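Local coordinates for protein phosphoribosylglycinamide synthetase (Anaerococcus prevotii, PDB 4DIM) that probably binds ATP and a divalent metal ion and acts as a ligase of the ATP-grasp superfamily, at residues K8-L13 with G74-C79; A26-I31 with Y297-A302; A200-N205 with G254-A259. All coordinates share one frame; numbering follows the deposited sequence.

Contact 1 (K8-L13 with G74-C79)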
ATOM      1  N   LYS A   8      18.651  20.485   2.432  1.00115.74           N
ATOM      2  CA  LYS A   8      18.916  19.060   2.697  1.00112.52           C
ATOM      3  C   LYS A   8      18.483  18.256   1.481  1.00109.57           C
ATOM      4  O   LYS A   8      17.436  18.568   0.925  1.00107.24           O
ATOM      5  CB  LYS A   8      18.133  18.595   3.937  1.00113.93           C
ATOM      6  CG  LYS A   8      18.720  19.018   5.282  1.00122.79           C
ATOM      7  CD  LYS A   8      19.160  17.833   6.127  1.00125.19           C
ATOM      8  CE  LYS A   8      19.289  18.184   7.590  1.00132.53           C
ATOM      9  NZ  LYS A   8      19.628  16.988   8.427  1.00142.47           N
ATOM     10  N   ARG A   9      19.248  17.224   1.079  1.00103.15           N
ATOM     11  CA  ARG A   9      18.981  16.463  -0.157  1.00 98.84           C
ATOM     12  C   ARG A   9      18.283  15.129   0.092  1.00 96.29           C
ATOM     13  O   ARG A   9      18.831  14.263   0.764  1.00 94.89           O
ATOM     14  CB  ARG A   9      20.300  16.218  -0.933  1.00100.62           C
ATOM     15  CG  ARG A   9      21.014  17.518  -1.365  1.00103.15           C
ATOM     16  CD  ARG A   9      22.464  17.327  -1.784  1.00111.11           C
ATOM     17  NE  ARG A   9      22.613  16.461  -2.964  1.00114.16           N
ATOM     18  CZ  ARG A   9      22.526  16.860  -4.236  1.00123.22           C
ATOM     19  NH1 ARG A   9      22.659  15.980  -5.222  1.00 99.85           N
ATOM     20  NH2 ARG A   9      22.302  18.140  -4.531  1.00111.05           N
ATOM     21  N   LEU A  10      17.100  14.938  -0.509  1.00 90.09           N
ATOM     22  CA  LEU A  10      16.335  13.704  -0.347  1.00 87.10           C
ATOM     23  C   LEU A  10      16.128  13.102  -1.677  1.00 87.48           C
ATOM     24  O   LEU A  10      15.514  13.752  -2.511  1.00 87.68           O
ATOM     25  CB  LEU A  10      14.954  13.966   0.328  1.00 85.21           C
ATOM     26  CG  LEU A  10      14.018  12.751   0.493  1.00 86.10           C
ATOM     27  CD1 LEU A  10      14.497  11.840   1.554  1.00 85.57           C
ATOM     28  CD2 LEU A  10      12.593  13.187   0.749  1.00 88.36           C
ATOM     29  N   LEU A  11      16.516  11.839  -1.849  1.00 81.77           N
ATOM     30  CA  LEU A  11      16.276  11.101  -3.085  1.00 80.32           C
ATOM     31  C   LEU A  11      14.971  10.380  -2.911  1.00 84.05           C
ATOM     32  O   LEU A  11      14.822   9.606  -1.960  1.00 84.12           O
ATOM     33  CB  LEU A  11      17.424  10.112  -3.392  1.00 81.67           C
ATOM     34  CG  LEU A  11      17.118   8.994  -4.414  1.00 85.18           C
ATOM     35  CD1 LEU A  11      17.222   9.510  -5.878  1.00 86.18           C
ATOM     36  CD2 LEU A  11      18.012   7.790  -4.179  1.00 87.45           C
ATOM     37  N   ILE A  12      14.001  10.645  -3.782  1.00 80.74           N
ATOM     38  CA  ILE A  12      12.729   9.953  -3.708  1.00 78.03           C
ATOM     39  C   ILE A  12      12.754   8.898  -4.778  1.00 85.56           C
ATOM     40  O   ILE A  12      12.878   9.240  -5.949  1.00 87.34           O
ATOM     41  CB  ILE A  12      11.521  10.881  -3.818  1.00 78.89           C
ATOM     42  CG1 ILE A  12      11.468  11.845  -2.608  1.00 77.97           C
ATOM     43  CG2 ILE A  12      10.246  10.027  -3.916  1.00 75.17           C
ATOM     44  CD1 ILE A  12      10.645  13.157  -2.848  1.00 78.83           C
ATOM     45  N   LEU A  13      12.630   7.624  -4.397  1.00 83.90           N
ATOM     46  CA  LEU A  13      12.662   6.521  -5.363  1.00 84.70           C
ATOM     47  C   LEU A  13      11.294   6.363  -5.972  1.00 85.51           C
ATOM     48  O   LEU A  13      10.363   5.967  -5.273  1.00 85.27           O
ATOM     49  CB  LEU A  13      13.093   5.208  -4.707  1.00 85.60           C
ATOM     50  CG  LEU A  13      14.558   5.088  -4.328  1.00 92.94           C
ATOM     51  CD1 LEU A  13      14.845   5.816  -3.010  1.00 95.32           C
ATOM     52  CD2 LEU A  13      14.949   3.659  -4.164  1.00 94.96           C
ATOM     53  N   GLY A  74      18.991  11.781   2.979  1.00 97.31           N
ATOM     54  CA  GLY A  74      18.038  10.700   3.164  1.00 93.87           C
ATOM     55  C   GLY A  74      17.488  10.152   1.861  1.00 96.58           C
ATOM     56  O   GLY A  74      17.792  10.636   0.771  1.00 94.36           O
ATOM     57  N   ALA A  75      16.643   9.133   1.976  1.00 95.18           N
ATOM     58  CA  ALA A  75      15.935   8.570   0.830  1.00 92.95           C
ATOM     59  C   ALA A  75      14.568   8.081   1.264  1.00 91.39           C
ATOM     60  O   ALA A  75      14.338   7.725   2.426  1.00 85.02           O
ATOM     61  CB  ALA A  75      16.720   7.457   0.156  1.00 94.56           C
ATOM     62  N   ALA A  76      13.635   8.158   0.330  1.00 90.03           N
ATOM     63  CA  ALA A  76      12.279   7.768   0.626  1.00 88.87           C
ATOM     64  C   ALA A  76      11.605   7.196  -0.591  1.00 93.70           C
ATOM     65  O   ALA A  76      12.030   7.413  -1.713  1.00 94.21           O
ATOM     66  CB  ALA A  76      11.511   8.970   1.145  1.00 89.04           C
ATOM     67  N   THR A  77      10.606   6.394  -0.346  1.00 91.55           N
ATOM     68  CA  THR A  77       9.762   5.801  -1.377  1.00 91.19           C
ATOM     69  C   THR A  77       8.419   5.850  -0.787  1.00 96.16           C
ATOM     70  O   THR A  77       8.289   6.054   0.418  1.00 95.05           O
ATOM     71  CB  THR A  77      10.212   4.393  -1.810  1.00 96.70           C
ATOM     72  OG1 THR A  77       9.545   4.037  -3.037  1.00 98.74           O
ATOM     73  CG2 THR A  77       9.942   3.342  -0.767  1.00 92.56           C
ATOM     74  N   CYS A  78       7.414   5.742  -1.617  1.00 95.32           N
ATOM     75  CA  CYS A  78       6.066   5.814  -1.125  1.00 95.00           C
ATOM     76  C   CYS A  78       5.135   5.268  -2.179  1.00 96.71           C
ATOM     77  O   CYS A  78       5.498   5.216  -3.352  1.00 96.11           O
ATOM     78  CB  CYS A  78       5.739   7.263  -0.716  1.00 97.17           C
ATOM     79  SG  CYS A  78       4.737   8.218  -1.898  1.00102.83           S
ATOM     80  N   CYS A  79       4.019   4.692  -1.720  1.00 93.34           N
ATOM     81  CA  CYS A  79       2.883   4.223  -2.495  1.00 93.40           C
ATOM     82  C   CYS A  79       3.146   3.025  -3.410  1.00 96.57           C
ATOM     83  O   CYS A  79       2.191   2.564  -4.025  1.00 97.33           O
ATOM     84  CB  CYS A  79       2.290   5.399  -3.270  1.00 95.64           C
ATOM     85  SG  CYS A  79       1.663   6.737  -2.184  1.00100.63           S
TER
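Leu11 bonds to both Gly74 and Ala76, straddling Ala75, in the parallel pairing of strands 9-13 and 74-76, a compact example of how an inner strand and the edge strand beside it bind mainly through their backbones. Leu11 N donates to Gly74 O, a nearly straight bond (169° at the hydrogen), although the donor is tilted from the carbonyl plane. Ala76 N then returns to Leu11 O at 3.0 Å, and Leu13 N takes the next oxygen, Ala76 O, at 2.8 Å, arriving almost head-on. The bond from Gly74 N to Arg9 O is weak, at 3.3 Å. At the far end a side chain continues the pattern: Thr77 OG1 donates to Leu13 O over 3.1 Å, its first torsion (chi1 -166°) laying the hydroxyl beside its own carbonyl carbon.

Apolar groups line both faces. Leu10 turns CD1 over the peptide joining Gly74 to Ala75, 3.4 Å from Gly74 C, where glycine offers no side chain; the same methyl lies 4.2 Å from Ala76 CB. On the other face Leu13 CD1 packs on Ala75 CB at 4.0 Å.

Beyond this shell, Leu22 of helix 20-29 touches Ile12 and Ala76, while Leu87 and Ile90 of helix 84-94 touch Ala75 and Leu13. Strand 32-37 continues the sheet beyond strand 9-13, placing the pair in an alpha/beta sandwich. Chemically, the attachment rests on peptide groups, one hydroxyl and small apolar contacts: polar backbone atoms facing each other across the strands satisfy one another, and no charge pair joins the segments.

Contact 2 (A26-I31 with Y297-A302)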
ATOM      1  N   ALA A  26       8.187  17.641   0.687  1.00 84.99           N
ATOM      2  CA  ALA A  26       9.631  17.937   0.670  1.00 86.90           C
ATOM      3  C   ALA A  26       9.902  19.387   0.209  1.00 92.64           C
ATOM      4  O   ALA A  26      10.694  20.083   0.828  1.00 94.47           O
ATOM      5  CB  ALA A  26      10.337  16.964  -0.246  1.00 86.58           C
ATOM      6  N   LYS A  27       9.204  19.862  -0.832  1.00 89.67           N
ATOM      7  CA  LYS A  27       9.357  21.254  -1.284  1.00 91.87           C
ATOM      8  C   LYS A  27       8.871  22.217  -0.180  1.00 97.94           C
ATOM      9  O   LYS A  27       9.628  23.094   0.206  1.00100.75           O
ATOM     10  CB  LYS A  27       8.581  21.505  -2.596  1.00 94.14           C
ATOM     11  CG  LYS A  27       9.044  22.754  -3.337  1.00115.54           C
ATOM     12  CD  LYS A  27       8.368  22.954  -4.698  1.00123.93           C
ATOM     13  CE  LYS A  27       9.077  24.006  -5.537  1.00129.91           C
ATOM     14  NZ  LYS A  27       8.146  24.740  -6.456  1.00131.56           N
ATOM     15  N   GLU A  28       7.656  21.997   0.391  1.00 93.01           N
ATOM     16  CA  GLU A  28       7.107  22.844   1.463  1.00 94.54           C
ATOM     17  C   GLU A  28       8.081  22.950   2.665  1.00 98.23           C
ATOM     18  O   GLU A  28       8.163  23.998   3.305  1.00 98.86           O
ATOM     19  CB  GLU A  28       5.740  22.321   1.949  1.00 94.52           C
ATOM     20  CG  GLU A  28       4.571  22.615   1.019  1.00106.85           C
ATOM     21  CD  GLU A  28       3.223  22.164   1.561  1.00130.09           C
ATOM     22  OE1 GLU A  28       2.463  23.019   2.071  1.00136.16           O
ATOM     23  OE2 GLU A  28       2.949  20.942   1.531  1.00122.90           O
ATOM     24  N   LEU A  29       8.799  21.855   2.966  1.00 92.70           N
ATOM     25  CA  LEU A  29       9.803  21.819   4.034  1.00 92.29           C
ATOM     26  C   LEU A  29      11.132  22.522   3.678  1.00 95.53           C
ATOM     27  O   LEU A  29      11.944  22.722   4.561  1.00 96.48           O
ATOM     28  CB  LEU A  29      10.136  20.362   4.386  1.00 89.45           C
ATOM     29  CG  LEU A  29       9.072  19.562   5.100  1.00 90.81           C
ATOM     30  CD1 LEU A  29       9.495  18.133   5.218  1.00 89.58           C
ATOM     31  CD2 LEU A  29       8.802  20.096   6.468  1.00 90.70           C
ATOM     32  N   GLY A  30      11.364  22.819   2.408  1.00 92.32           N
ATOM     33  CA  GLY A  30      12.604  23.417   1.923  1.00 94.49           C
ATOM     34  C   GLY A  30      13.693  22.406   1.592  1.00 98.11           C
ATOM     35  O   GLY A  30      14.866  22.756   1.639  1.00101.15           O
ATOM     36  N   ILE A  31      13.324  21.158   1.211  1.00 91.88           N
ATOM     37  CA  ILE A  31      14.263  20.061   0.899  1.00 90.85           C
ATOM     38  C   ILE A  31      14.559  20.072  -0.596  1.00 96.41           C
ATOM     39  O   ILE A  31      13.656  20.305  -1.393  1.00 96.49           O
ATOM     40  CB  ILE A  31      13.669  18.668   1.368  1.00 89.59           C
ATOM     41  CG1 ILE A  31      13.486  18.615   2.882  1.00 88.90           C
ATOM     42  CG2 ILE A  31      14.489  17.442   0.901  1.00 89.24           C
ATOM     43  CD1 ILE A  31      12.845  17.331   3.366  1.00 92.53           C
ATOM     44  N   TYR A 297       1.430  14.004   7.162  1.00 75.64           N
ATOM     45  CA  TYR A 297       2.024  12.685   7.151  1.00 74.07           C
ATOM     46  C   TYR A 297       3.105  12.543   6.094  1.00 80.09           C
ATOM     47  O   TYR A 297       4.124  11.934   6.396  1.00 82.92           O
ATOM     48  CB  TYR A 297       0.904  11.687   6.941  1.00 74.37           C
ATOM     49  CG  TYR A 297       1.286  10.252   7.157  1.00 76.18           C
ATOM     50  CD1 TYR A 297       1.889   9.844   8.338  1.00 80.01           C
ATOM     51  CD2 TYR A 297       0.913   9.271   6.246  1.00 74.60           C
ATOM     52  CE1 TYR A 297       2.156   8.500   8.586  1.00 81.42           C
ATOM     53  CE2 TYR A 297       1.226   7.936   6.457  1.00 74.49           C
ATOM     54  CZ  TYR A 297       1.823   7.546   7.641  1.00 79.31           C
ATOM     55  OH  TYR A 297       2.056   6.220   7.894  1.00 82.85           O
ATOM     56  N   TYR A 298       2.980  13.180   4.905  1.00 75.11           N
ATOM     57  CA  TYR A 298       4.114  13.205   3.977  1.00 74.19           C
ATOM     58  C   TYR A 298       5.279  13.931   4.571  1.00 80.20           C
ATOM     59  O   TYR A 298       6.399  13.647   4.172  1.00 84.65           O
ATOM     60  CB  TYR A 298       3.787  13.847   2.646  1.00 74.79           C
ATOM     61  CG  TYR A 298       2.826  13.066   1.766  1.00 76.44           C
ATOM     62  CD1 TYR A 298       3.214  11.872   1.157  1.00 75.76           C
ATOM     63  CD2 TYR A 298       1.540  13.544   1.500  1.00 77.05           C
ATOM     64  CE1 TYR A 298       2.340  11.171   0.328  1.00 72.86           C
ATOM     65  CE2 TYR A 298       0.657  12.837   0.699  1.00 75.51           C
ATOM     66  CZ  TYR A 298       1.087  11.700   0.045  1.00 79.11           C
ATOM     67  OH  TYR A 298       0.231  11.126  -0.864  1.00 79.85           O
ATOM     68  N   LYS A 299       5.039  14.900   5.461  1.00 76.74           N
ATOM     69  CA  LYS A 299       6.098  15.666   6.119  1.00 79.06           C
ATOM     70  C   LYS A 299       6.768  14.827   7.156  1.00 83.47           C
ATOM     71  O   LYS A 299       7.963  14.958   7.326  1.00 84.98           O
ATOM     72  CB  LYS A 299       5.567  16.963   6.742  1.00 82.59           C
ATOM     73  CG  LYS A 299       5.323  18.018   5.687  1.00 84.75           C
ATOM     74  CD  LYS A 299       5.012  19.347   6.270  1.00 83.61           C
ATOM     75  CE  LYS A 299       4.788  20.341   5.164  1.00 85.07           C
ATOM     76  NZ  LYS A 299       4.363  21.662   5.675  1.00 98.23           N
HETATM   77  N   MSE A 300       6.015  13.934   7.817  1.00 79.49           N
HETATM   78  CA  MSE A 300       6.548  12.990   8.810  1.00 78.77           C
HETATM   79  C   MSE A 300       7.431  11.987   8.105  1.00 84.75           C
HETATM   80  O   MSE A 300       8.522  11.673   8.590  1.00 88.08           O
HETATM   81  CB  MSE A 300       5.416  12.252   9.565  1.00 78.10           C
HETATM   82  CG  MSE A 300       4.708  13.111  10.587  1.00 81.92           C
HETATM   83 SE   MSE A 300       3.079  12.390  11.245  0.75 83.31          SE
HETATM   84  CE  MSE A 300       3.871  10.841  12.092  1.00 79.52           C
ATOM     85  N   ILE A 301       7.000  11.557   6.900  1.00 78.61           N
ATOM     86  CA  ILE A 301       7.782  10.616   6.086  1.00 76.39           C
ATOM     87  C   ILE A 301       9.094  11.269   5.615  1.00 79.07           C
ATOM     88  O   ILE A 301      10.159  10.681   5.780  1.00 79.03           O
ATOM     89  CB  ILE A 301       6.934  10.115   4.912  1.00 76.24           C
ATOM     90  CG1 ILE A 301       5.802   9.212   5.431  1.00 73.18           C
ATOM     91  CG2 ILE A 301       7.799   9.375   3.882  1.00 77.87           C
ATOM     92  CD1 ILE A 301       4.750   8.902   4.412  1.00 74.52           C
ATOM     93  N   ALA A 302       9.002  12.448   5.019  1.00 76.11           N
ATOM     94  CA  ALA A 302      10.158  13.169   4.457  1.00 79.45           C
ATOM     95  C   ALA A 302      11.140  13.597   5.518  1.00 87.01           C
ATOM     96  O   ALA A 302      12.341  13.476   5.310  1.00 91.52           O
ATOM     97  CB  ALA A 302       9.686  14.407   3.692  1.00 80.87           C
TER
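Leu29 and Lys299 meet where the end of one helix lies against another: helix 20-29 finishes here, whereas helix 297-305 runs on. Gly30 has positive phi (87°) and closes the first helix in a Schellman motif, with Ile31 N bonded to Ala26 O at 2.9 Å and Gly30 N to Lys27 O. The chain is thereby turned so that Ile31 also faces the second helix.

The aliphatic part of Lys299 does most of the touching. With CG beside its backbone N (chi1 -77°) and an extended chain beyond, Lys299 runs past Leu29, bringing CD to 3.9 Å from Leu29 CD2, then crosses Glu28 at about a right angle, CE lying 3.9 Å from Glu28 CB. The charged ends stay apart: Lys299 NZ is 4.3 Å from Glu28 OE1, and its salt bridge goes instead to Glu296. On the more buried side, Ala302 CB receives two methyls, Leu29 CD1 at 4.0 Å and Ile31 CD1 at 4.3 Å. Phe313 of helix 311-314 also touches Leu29 and Lys299.

A GxGxxG-like run of glycines spans the turn after strand 9-13 and the start of helix 20-29, consistent with the first strand-turn-helix unit of a Rossmann-like domain, here packed against a helix from much later in the chain.

Contact 3 (A200-N205 with G254-A259); sequences AFVYKN and GLNNCA
Val202 and Cys258 mark the tight part of this contact, and the asparagines beyond them its more open end. Val202 N donates to Cys258 O (3.0 Å) and Cys258 N to Val202 O (3.1 Å), the first bond much the straighter. Val202 presses CG1 against Cys258 SG at 3.7 Å, and on the opposite face Phe201 CD1 meets Ala259 CB at 4.0 Å. Helix 236-253 touches Val202 through Ile250; Met300 and Met304 of helix 297-305 meet Phe201.

Toward solvent, amide oxygens replace backbone pairing. Lys204 N points nearly straight (173°) at Asn257 OD1, 3.0 Å away. Chi1 (-166°) sets Asn256 CG opposite its backbone N and OD1 2.9 Å from Asn205 N, which donates from above the amide plane, not on a lone pair. The two side-chain amides of Asn205 and Asn256 lie nearly parallel, 19° apart, with Asn205 OD1 3.3 Å from Asn256 CG. A leucine in place of Asn256 would probably leave Asn205 N without this acceptor and set the turn freer to move.

Asn257, with positive phi, and Cys258 both face Val202 in a G1 beta bulge, which opens strand 258-267 beside strand 194-203 in the large antiparallel sheet, within the ATP-grasp family region.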
ATOM      1  N   ALA A 200       0.241   2.273   9.450  1.00 62.30           N
ATOM      2  CA  ALA A 200       0.951   2.432  10.695  1.00 63.93           C
ATOM      3  C   ALA A 200       2.225   3.188  10.426  1.00 72.59           C
ATOM      4  O   ALA A 200       2.531   3.518   9.283  1.00 71.66           O
ATOM      5  CB  ALA A 200       1.213   1.094  11.375  1.00 63.64           C
ATOM      6  N   PHE A 201       2.886   3.583  11.482  1.00 72.90           N
ATOM      7  CA  PHE A 201       4.109   4.349  11.362  1.00 74.88           C
ATOM      8  C   PHE A 201       4.980   3.955  12.531  1.00 80.79           C
ATOM      9  O   PHE A 201       4.496   3.986  13.659  1.00 80.12           O
ATOM     10  CB  PHE A 201       3.771   5.846  11.363  1.00 76.71           C
ATOM     11  CG  PHE A 201       4.908   6.763  11.016  1.00 80.41           C
ATOM     12  CD1 PHE A 201       5.047   7.268   9.731  1.00 83.12           C
ATOM     13  CD2 PHE A 201       5.785   7.199  11.991  1.00 85.59           C
ATOM     14  CE1 PHE A 201       6.060   8.169   9.427  1.00 85.24           C
ATOM     15  CE2 PHE A 201       6.816   8.073  11.676  1.00 89.75           C
ATOM     16  CZ  PHE A 201       6.929   8.569  10.403  1.00 87.33           C
ATOM     17  N   VAL A 202       6.218   3.520  12.260  1.00 78.74           N
ATOM     18  CA  VAL A 202       7.167   3.122  13.297  1.00 80.26           C
ATOM     19  C   VAL A 202       8.416   4.086  13.286  1.00 82.57           C
ATOM     20  O   VAL A 202       8.992   4.350  12.254  1.00 79.39           O
ATOM     21  CB  VAL A 202       7.524   1.605  13.214  1.00 83.94           C
ATOM     22  CG1 VAL A 202       8.053   1.194  11.853  1.00 83.73           C
ATOM     23  CG2 VAL A 202       8.485   1.191  14.329  1.00 87.06           C
ATOM     24  N   TYR A 203       8.789   4.621  14.455  1.00 83.37           N
ATOM     25  CA  TYR A 203       9.947   5.539  14.610  1.00 86.49           C
ATOM     26  C   TYR A 203      10.698   5.233  15.892  1.00 91.77           C
ATOM     27  O   TYR A 203      10.119   5.326  16.973  1.00 91.92           O
ATOM     28  CB  TYR A 203       9.448   6.985  14.640  1.00 87.04           C
ATOM     29  CG  TYR A 203      10.509   8.003  14.987  1.00 90.22           C
ATOM     30  CD1 TYR A 203      11.583   8.229  14.142  1.00 93.58           C
ATOM     31  CD2 TYR A 203      10.371   8.831  16.099  1.00 91.52           C
ATOM     32  CE1 TYR A 203      12.526   9.217  14.419  1.00 97.18           C
ATOM     33  CE2 TYR A 203      11.294   9.835  16.372  1.00 94.20           C
ATOM     34  CZ  TYR A 203      12.385  10.007  15.544  1.00 99.23           C
ATOM     35  OH  TYR A 203      13.291  11.009  15.768  1.00102.95           O
ATOM     36  N   LYS A 204      11.973   4.875  15.782  1.00 90.33           N
ATOM     37  CA  LYS A 204      12.818   4.511  16.929  1.00 93.51           C
ATOM     38  C   LYS A 204      12.143   3.386  17.734  1.00 99.85           C
ATOM     39  O   LYS A 204      12.108   3.406  18.964  1.00102.63           O
ATOM     40  CB  LYS A 204      13.140   5.727  17.808  1.00 96.06           C
ATOM     41  CG  LYS A 204      13.947   6.795  17.093  1.00 99.70           C
ATOM     42  CD  LYS A 204      14.072   8.031  17.982  1.00106.92           C
ATOM     43  CE  LYS A 204      15.148   8.992  17.530  1.00118.64           C
ATOM     44  NZ  LYS A 204      16.465   8.652  18.117  1.00137.19           N
ATOM     45  N   ASN A 205      11.548   2.444  16.998  1.00 95.82           N
ATOM     46  CA  ASN A 205      10.898   1.222  17.465  1.00 95.68           C
ATOM     47  C   ASN A 205       9.571   1.460  18.243  1.00 99.88           C
ATOM     48  O   ASN A 205       9.007   0.497  18.763  1.00 99.94           O
ATOM     49  CB  ASN A 205      11.899   0.356  18.257  1.00 95.17           C
ATOM     50  CG  ASN A 205      12.971  -0.235  17.338  1.00124.88           C
ATOM     51  OD1 ASN A 205      12.683  -0.740  16.240  1.00121.12           O
ATOM     52  ND2 ASN A 205      14.236  -0.174  17.732  1.00122.73           N
ATOM     53  N   GLY A 254      10.987  -6.857  12.200  1.00 89.96           N
ATOM     54  CA  GLY A 254      12.045  -5.882  12.436  1.00 91.06           C
ATOM     55  C   GLY A 254      11.945  -4.591  11.644  1.00 93.28           C
ATOM     56  O   GLY A 254      12.975  -3.987  11.317  1.00 93.56           O
ATOM     57  N   LEU A 255      10.711  -4.135  11.356  1.00 86.43           N
ATOM     58  CA  LEU A 255      10.541  -2.899  10.626  1.00 85.97           C
ATOM     59  C   LEU A 255      10.797  -1.710  11.521  1.00 90.17           C
ATOM     60  O   LEU A 255      10.385  -1.736  12.674  1.00 92.31           O
ATOM     61  CB  LEU A 255       9.142  -2.772  10.029  1.00 84.58           C
ATOM     62  CG  LEU A 255       8.873  -3.524   8.746  1.00 90.81           C
ATOM     63  CD1 LEU A 255       8.524  -4.933   9.045  1.00 93.69           C
ATOM     64  CD2 LEU A 255       7.702  -2.939   8.027  1.00 93.80           C
ATOM     65  N   ASN A 256      11.430  -0.645  10.996  1.00 85.38           N
ATOM     66  CA  ASN A 256      11.634   0.565  11.772  1.00 86.18           C
ATOM     67  C   ASN A 256      11.846   1.784  10.876  1.00 89.20           C
ATOM     68  O   ASN A 256      12.200   1.646   9.711  1.00 87.91           O
ATOM     69  CB  ASN A 256      12.822   0.380  12.709  1.00 90.64           C
ATOM     70  CG  ASN A 256      12.939   1.421  13.783  1.00101.77           C
ATOM     71  OD1 ASN A 256      11.945   2.015  14.203  1.00100.35           O
ATOM     72  ND2 ASN A 256      14.159   1.720  14.205  1.00 89.18           N
ATOM     73  N   ASN A 257      11.573   2.974  11.419  1.00 86.67           N
ATOM     74  CA  ASN A 257      11.806   4.263  10.771  1.00 86.51           C
ATOM     75  C   ASN A 257      11.209   4.273   9.362  1.00 87.11           C
ATOM     76  O   ASN A 257      11.830   4.689   8.366  1.00 86.75           O
ATOM     77  CB  ASN A 257      13.290   4.572  10.737  1.00 91.21           C
ATOM     78  CG  ASN A 257      13.963   4.639  12.105  1.00103.07           C
ATOM     79  OD1 ASN A 257      13.347   4.980  13.110  1.00 92.33           O
ATOM     80  ND2 ASN A 257      15.267   4.390  12.160  1.00 99.30           N
ATOM     81  N   CYS A 258       9.974   3.809   9.313  1.00 79.85           N
ATOM     82  CA  CYS A 258       9.217   3.697   8.093  1.00 76.69           C
ATOM     83  C   CYS A 258       7.758   3.783   8.377  1.00 75.90           C
ATOM     84  O   CYS A 258       7.308   3.465   9.474  1.00 69.75           O
ATOM     85  CB  CYS A 258       9.543   2.387   7.369  1.00 77.40           C
ATOM     86  SG  CYS A 258       9.090   0.883   8.278  1.00 81.69           S
ATOM     87  N   ALA A 259       7.007   4.196   7.331  1.00 75.33           N
ATOM     88  CA  ALA A 259       5.545   4.162   7.317  1.00 72.77           C
ATOM     89  C   ALA A 259       5.224   2.747   6.896  1.00 75.29           C
ATOM     90  O   ALA A 259       6.046   2.130   6.226  1.00 77.37           O
ATOM     91  CB  ALA A 259       5.006   5.198   6.342  1.00 72.63           C
TER

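Overall arrangement
Contacts 2 and 3 meet at helix 297-305, and contact 1 is linked to them through helix 20-29. Contacts 1 and 2, with centres 10 Å apart, share the unit of strand 9-13 and helix 20-29 and touch where Ile31 CG2 packs on Leu10 CB. Their segments alternate along the sequence. Contact 3 follows contact 1, which it does not touch (centres 16 Å apart), and falls wholly between the two segments of contact 2, its centre about 17 Å from that of contact 2. Tyr297 packs against Ala200, Phe201 and Ala259, so one helix lies between the N-terminal parallel sheet's helical layer and the large antiparallel sheet, joining the probably Rossmann-like N-terminal part to the probable ATP-grasp part.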